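PDB 4WBE: caprin-1 from Homo sapiens, which binds mRNAs, regulates their transport, translation and/or stability, and plays an essential role in the formation of cytoplasmic stress granules. Local coordinates for residues Tyr23-Leu28 with Asp56-Leu61; Pro45-Glu50 with Lys103-Arg108. All coordinates share one frame; numbering follows the deposited sequence.

Contact 1: Tyr23-Leu28 with Asp56-Leu61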
loop_
_atom_site.group_PDB
_atom_site.type_symbol
_atom_site.label_atom_id
_atom_site.label_comp_id
_atom_site.label_asym_id
_atom_site.label_seq_id
_atom_site.Cartn_x
_atom_site.Cartn_y
_atom_site.Cartn_z
ATOM N N TYR A 23 -0.715 -5.171 -5.676
ATOM C CA TYR A 23 -0.940 -6.569 -6.001
ATOM C C TYR A 23 -0.413 -6.896 -7.397
ATOM O O TYR A 23 0.338 -7.862 -7.583
ATOM C CB TYR A 23 -2.426 -6.926 -5.884
ATOM C CG TYR A 23 -2.709 -8.351 -6.292
ATOM C CD1 TYR A 23 -2.519 -9.395 -5.400
ATOM C CD2 TYR A 23 -3.163 -8.652 -7.568
ATOM C CE1 TYR A 23 -2.766 -10.708 -5.771
ATOM C CE2 TYR A 23 -3.416 -9.953 -7.946
ATOM C CZ TYR A 23 -3.216 -10.975 -7.046
ATOM O OH TYR A 23 -3.470 -12.272 -7.429
ATOM N N VAL A 24 -0.826 -6.098 -8.380
ATOM C CA VAL A 24 -0.391 -6.296 -9.762
ATOM C C VAL A 24 1.128 -6.192 -9.910
ATOM O O VAL A 24 1.750 -7.052 -10.532
ATOM C CB VAL A 24 -1.101 -5.317 -10.727
ATOM C CG1 VAL A 24 -0.474 -5.371 -12.111
ATOM C CG2 VAL A 24 -2.595 -5.631 -10.788
ATOM N N LEU A 25 1.723 -5.141 -9.348
ATOM C CA LEU A 25 3.171 -4.952 -9.446
ATOM C C LEU A 25 3.933 -6.134 -8.852
ATOM O O LEU A 25 4.965 -6.541 -9.378
ATOM C CB LEU A 25 3.608 -3.650 -8.756
ATOM C CG LEU A 25 3.181 -2.344 -9.428
ATOM C CD1 LEU A 25 3.603 -1.127 -8.603
ATOM C CD2 LEU A 25 3.732 -2.253 -10.836
ATOM N N ASP A 26 3.412 -6.685 -7.758
ATOM C CA ASP A 26 4.009 -7.862 -7.143
ATOM C C ASP A 26 3.923 -9.074 -8.073
ATOM O O ASP A 26 4.875 -9.849 -8.191
ATOM C CB ASP A 26 3.331 -8.172 -5.808
ATOM C CG ASP A 26 3.940 -9.371 -5.106
ATOM O OD1 ASP A 26 3.319 -10.455 -5.118
ATOM O OD2 ASP A 26 5.054 -9.229 -4.558
ATOM N N LYS A 27 2.778 -9.243 -8.727
ATOM C CA LYS A 27 2.600 -10.370 -9.639
ATOM C C LYS A 27 3.447 -10.264 -10.900
ATOM O O LYS A 27 3.767 -11.276 -11.523
ATOM C CB LYS A 27 1.125 -10.550 -9.988
ATOM C CG LYS A 27 0.275 -10.968 -8.799
ATOM C CD LYS A 27 0.822 -12.270 -8.219
ATOM C CE LYS A 27 -0.222 -13.013 -7.394
ATOM N NZ LYS A 27 0.129 -14.457 -7.250
ATOM N N LEU A 28 3.843 -9.043 -11.247
ATOM C CA LEU A 28 4.702 -8.811 -12.404
ATOM C C LEU A 28 6.112 -9.351 -12.194
ATOM O O LEU A 28 6.937 -9.310 -13.105
ATOM C CB LEU A 28 4.750 -7.323 -12.751
ATOM C CG LEU A 28 3.494 -6.771 -13.419
ATOM C CD1 LEU A 28 3.719 -5.350 -13.885
ATOM C CD2 LEU A 28 3.140 -7.657 -14.590
ATOM N N ASP A 56 8.469 -2.119 -14.305
ATOM C CA ASP A 56 9.550 -2.585 -13.444
ATOM C C ASP A 56 10.286 -1.416 -12.795
ATOM O O ASP A 56 10.560 -1.433 -11.594
ATOM C CB ASP A 56 10.542 -3.453 -14.219
ATOM C CG ASP A 56 9.958 -4.793 -14.641
ATOM O OD1 ASP A 56 9.049 -5.300 -13.948
ATOM O OD2 ASP A 56 10.450 -5.362 -15.642
ATOM N N GLU A 57 10.602 -0.404 -13.598
ATOM C CA GLU A 57 11.250 0.799 -13.085
ATOM C C GLU A 57 10.375 1.526 -12.072
ATOM O O GLU A 57 10.866 1.982 -11.043
ATOM C CB GLU A 57 11.670 1.732 -14.223
ATOM C CG GLU A 57 12.797 1.167 -15.065
ATOM C CD GLU A 57 14.029 0.895 -14.217
ATOM O OE1 GLU A 57 14.452 1.812 -13.482
ATOM O OE2 GLU A 57 14.569 -0.230 -14.271
ATOM N N PHE A 58 9.083 1.639 -12.372
ATOM C CA PHE A 58 8.154 2.288 -11.456
ATOM C C PHE A 58 8.052 1.505 -10.153
ATOM O O PHE A 58 7.957 2.098 -9.068
ATOM C CB PHE A 58 6.767 2.435 -12.082
ATOM C CG PHE A 58 5.829 3.292 -11.272
ATOM C CD1 PHE A 58 5.957 4.674 -11.270
ATOM C CD2 PHE A 58 4.829 2.712 -10.503
ATOM C CE1 PHE A 58 5.097 5.471 -10.523
ATOM C CE2 PHE A 58 3.961 3.501 -9.752
ATOM C CZ PHE A 58 4.096 4.879 -9.760
ATOM N N TYR A 59 8.072 0.178 -10.272
ATOM C CA TYR A 59 8.016 -0.707 -9.114
ATOM C C TYR A 59 9.107 -0.372 -8.102
ATOM O O TYR A 59 8.853 -0.324 -6.901
ATOM C CB TYR A 59 8.210 -2.157 -9.566
ATOM C CG TYR A 59 8.239 -3.154 -8.427
ATOM C CD1 TYR A 59 7.177 -3.272 -7.541
ATOM C CD2 TYR A 59 9.375 -3.930 -8.199
ATOM C CE1 TYR A 59 7.219 -4.181 -6.487
ATOM C CE2 TYR A 59 9.435 -4.830 -7.147
ATOM C CZ TYR A 59 8.355 -4.950 -6.294
ATOM O OH TYR A 59 8.415 -5.846 -5.249
ATOM N N LYS A 60 10.317 -0.133 -8.600
ATOM C CA LYS A 60 11.452 0.226 -7.755
ATOM C C LYS A 60 11.205 1.535 -6.997
ATOM O O LYS A 60 11.635 1.694 -5.858
ATOM C CB LYS A 60 12.735 0.317 -8.598
ATOM C CG LYS A 60 13.052 -0.962 -9.356
ATOM C CD LYS A 60 14.519 -1.026 -9.796
ATOM C CE LYS A 60 14.847 0.050 -10.812
ATOM N NZ LYS A 60 16.115 -0.225 -11.541
ATOM N N LEU A 61 10.515 2.470 -7.645
ATOM C CA LEU A 61 10.250 3.782 -7.059
ATOM C C LEU A 61 9.209 3.756 -5.949
ATOM O O LEU A 61 9.300 4.519 -4.988
ATOM C CB LEU A 61 9.800 4.754 -8.145
ATOM C CG LEU A 61 10.826 4.978 -9.258
ATOM C CD1 LEU A 61 10.290 5.985 -10.252
ATOM C CD2 LEU A 61 12.160 5.443 -8.666
HETATM O O HOH W 1 6.025 -6.486 -4.302
#
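The rings of Phe58 and Tyr59 meet the same aliphatic side chain, Leu25, in different ways. Phe58 offers its rim: Leu25 CD1 lies near the ring plane, 4.5 Å from Phe58 CD2. Tyr59 CD1 comes to 3.8 Å from Leu25 CB. This is helix-to-helix packing within the all-alpha HR-1 region of the dimerization domain, where the C-terminal end of helix 2-27 rests on helix 49-62. The backbones approach most closely where Leu25 faces Tyr59, with CA atoms 6.5 Å apart. Tyr59 holds its ring anti to the backbone N (chi1 177°), a torsion that turns the phenol toward helix 2-27 and puts its hydroxyl within hydrogen-bonding distance of a water shared with Asp26. Phe58 continues into the interior, touching Tyr99 and Leu102 of helix 99-111, while the neighbouring Val24 reaches both that helix and Leu72 of the second subunit. The join therefore illustrates how a greasy centre and a polar margin can share one interface. Direct contact between the segments is wholly apolar; at its border Asp56 forms a salt bridge with Arg34, whereas the carboxylate of Asp26 and the phenol of Tyr59 are linked through solvent. There a single water spans the two helices, donating to Asp26 OD2 at 2.9 Å and hydrogen-bonded to Tyr59 OH at 2.6 Å.

Contact 2: Pro45-Glu50 with Lys103-Arg108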
loop_
_atom_site.group_PDB
_atom_site.type_symbol
_atom_site.label_atom_id
_atom_site.label_comp_id
_atom_site.label_asym_id
_atom_site.label_seq_id
_atom_site.Cartn_x
_atom_site.Cartn_y
_atom_site.Cartn_z
ATOM N N PRO A 45 -1.692 -8.767 -27.382
ATOM C CA PRO A 45 -0.897 -8.431 -26.196
ATOM C C PRO A 45 -1.566 -7.417 -25.277
ATOM O O PRO A 45 -2.219 -6.479 -25.740
ATOM C CB PRO A 45 0.372 -7.812 -26.795
ATOM C CG PRO A 45 0.450 -8.360 -28.182
ATOM C CD PRO A 45 -0.972 -8.466 -28.630
ATOM N N ILE A 46 -1.424 -7.633 -23.976
ATOM C CA ILE A 46 -1.838 -6.649 -22.987
ATOM C C ILE A 46 -0.707 -5.640 -22.772
ATOM O O ILE A 46 -0.950 -4.436 -22.684
ATOM C CB ILE A 46 -2.304 -7.302 -21.676
ATOM C CG1 ILE A 46 -3.451 -8.271 -21.971
ATOM C CG2 ILE A 46 -2.760 -6.240 -20.673
ATOM C CD1 ILE A 46 -3.783 -9.209 -20.833
ATOM N N LEU A 47 0.526 -6.142 -22.686
ATOM C CA LEU A 47 1.706 -5.295 -22.516
ATOM C C LEU A 47 2.776 -5.612 -23.554
ATOM O O LEU A 47 2.925 -6.758 -23.966
ATOM C CB LEU A 47 2.312 -5.502 -21.124
ATOM C CG LEU A 47 1.518 -5.059 -19.905
ATOM C CD1 LEU A 47 2.342 -5.236 -18.638
ATOM C CD2 LEU A 47 1.086 -3.615 -20.054
ATOM N N SER A 48 3.509 -4.590 -23.986
ATOM C CA SER A 48 4.735 -4.806 -24.738
ATOM C C SER A 48 5.837 -5.021 -23.714
ATOM O O SER A 48 5.649 -4.729 -22.532
ATOM C CB SER A 48 5.065 -3.586 -25.601
ATOM O OG SER A 48 5.423 -2.479 -24.797
ATOM N N GLU A 49 6.981 -5.529 -24.160
ATOM C CA GLU A 49 8.119 -5.715 -23.269
ATOM C C GLU A 49 8.594 -4.359 -22.754
ATOM O O GLU A 49 9.059 -4.236 -21.622
ATOM C CB GLU A 49 9.250 -6.449 -23.997
ATOM C CG GLU A 49 10.521 -6.656 -23.177
ATOM C CD GLU A 49 10.323 -7.528 -21.948
ATOM O OE1 GLU A 49 9.785 -8.647 -22.076
ATOM O OE2 GLU A 49 10.734 -7.101 -20.849
ATOM N N GLU A 50 8.457 -3.350 -23.604
ATOM C CA GLU A 50 8.855 -1.987 -23.285
ATOM C C GLU A 50 8.000 -1.419 -22.154
ATOM O O GLU A 50 8.515 -0.798 -21.222
ATOM C CB GLU A 50 8.747 -1.104 -24.531
ATOM C CG GLU A 50 9.494 -1.644 -25.757
ATOM C CD GLU A 50 8.734 -2.740 -26.499
ATOM O OE1 GLU A 50 7.848 -2.415 -27.316
ATOM O OE2 GLU A 50 9.026 -3.931 -26.259
ATOM N N LYS A 103 -0.073 5.572 -16.049
ATOM C CA LYS A 103 -1.446 5.360 -15.622
ATOM C C LYS A 103 -2.243 4.658 -16.729
ATOM O O LYS A 103 -3.021 3.745 -16.455
ATOM C CB LYS A 103 -2.112 6.683 -15.241
ATOM C CG LYS A 103 -3.575 6.511 -14.858
ATOM C CD LYS A 103 -4.228 7.838 -14.514
ATOM C CE LYS A 103 -5.698 7.643 -14.180
ATOM N NZ LYS A 103 -6.301 8.935 -13.762
ATOM N N GLU A 104 -2.035 5.076 -17.975
ATOM C CA GLU A 104 -2.708 4.439 -19.108
ATOM C C GLU A 104 -2.329 2.958 -19.231
ATOM O O GLU A 104 -3.180 2.118 -19.517
ATOM C CB GLU A 104 -2.397 5.196 -20.405
ATOM C CG GLU A 104 -3.037 6.578 -20.478
ATOM C CD GLU A 104 -2.401 7.468 -21.534
ATOM O OE1 GLU A 104 -1.473 7.004 -22.230
ATOM O OE2 GLU A 104 -2.828 8.634 -21.661
ATOM N N ILE A 105 -1.055 2.650 -19.013
ATOM C CA ILE A 105 -0.593 1.266 -18.967
ATOM C C ILE A 105 -1.281 0.461 -17.868
ATOM O O ILE A 105 -1.774 -0.641 -18.115
ATOM C CB ILE A 105 0.941 1.185 -18.786
ATOM C CG1 ILE A 105 1.651 1.784 -20.002
ATOM C CG2 ILE A 105 1.384 -0.252 -18.606
ATOM C CD1 ILE A 105 3.169 1.918 -19.838
ATOM N N VAL A 106 -1.298 1.008 -16.656
ATOM C CA VAL A 106 -1.927 0.348 -15.514
ATOM C C VAL A 106 -3.413 0.095 -15.767
ATOM O O VAL A 106 -3.936 -0.981 -15.464
ATOM C CB VAL A 106 -1.746 1.170 -14.210
ATOM C CG1 VAL A 106 -2.609 0.600 -13.097
ATOM C CG2 VAL A 106 -0.285 1.171 -13.780
ATOM N N GLU A 107 -4.091 1.095 -16.322
ATOM C CA GLU A 107 -5.502 0.944 -16.667
ATOM C C GLU A 107 -5.742 -0.223 -17.627
ATOM O O GLU A 107 -6.688 -0.993 -17.454
ATOM C CB GLU A 107 -6.053 2.230 -17.282
ATOM C CG GLU A 107 -6.303 3.354 -16.286
ATOM C CD GLU A 107 -6.628 4.657 -16.982
ATOM O OE1 GLU A 107 -6.005 4.937 -18.026
ATOM O OE2 GLU A 107 -7.511 5.390 -16.501
ATOM N N ARG A 108 -4.892 -0.353 -18.640
ATOM C CA ARG A 108 -5.052 -1.448 -19.593
ATOM C C ARG A 108 -4.844 -2.803 -18.921
ATOM O O ARG A 108 -5.541 -3.773 -19.237
ATOM C CB ARG A 108 -4.147 -1.295 -20.824
ATOM C CG ARG A 108 -4.647 -0.271 -21.840
ATOM C CD ARG A 108 -3.901 -0.381 -23.169
ATOM N NE ARG A 108 -2.489 -0.033 -23.066
ATOM C CZ ARG A 108 -1.509 -0.928 -23.124
ATOM N NH1 ARG A 108 -1.787 -2.213 -23.291
ATOM N NH2 ARG A 108 -0.251 -0.539 -23.019
#
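Leu47 lays its CD2 methyl against CG2 of Ile105, 3.7 Å away, the two side chains crossing at about a right angle. Both are buried, and both also touch Leu55 of helix 49-62, so the pair extends a hydrophobic core shared by three parts of the fold: the loop before that helix, the helix itself and helix 99-111. Alongside this apolar patch runs Arg108. Its chain bends at chi3 (-66°) and brings the guanidinium edge to the backbone of Ile46, where NH1 donates to Ile46 O. At 2.5 Å between NH1 and O this bond is very short, and its length deserves caution; the N-H...O angle of 130° is also well off straight. The other terminal nitrogen, NH2, forms a salt bridge with Glu51. Ser48 occupies the N-cap position of helix 49-62, and its OG accepts from the backbone N of the same Glu51. Through that salt bridge Arg108 ties helix 99-111 to the first turn of helix 49-62, the bond to Ile46 O probably adding a hold on the loop before it, and the carboxylate of Glu51 probably offsets much of the arginine's positive charge at the protein surface.

How the contacts relate
Helix 49-62 is the element common to both contacts: its later turns meet the end of helix 2-27 in contact 1, while the loop that leads into it meets helix 99-111 in contact 2, with Glu51, just past the segment, as the helix residue that pairs with Arg108. The centres lie 13 Å apart and the nearest atoms about 5 Å, without touching. Along the chain the segments alternate, 23-28, 45-50, 56-61 and then 103-108, so the two closures interlock rather than nest. Contact 1 sits nearer the middle of the chain, 6 Å from its centre against 11 Å for contact 2. Together they bind early, middle and late helices into one dimerization domain.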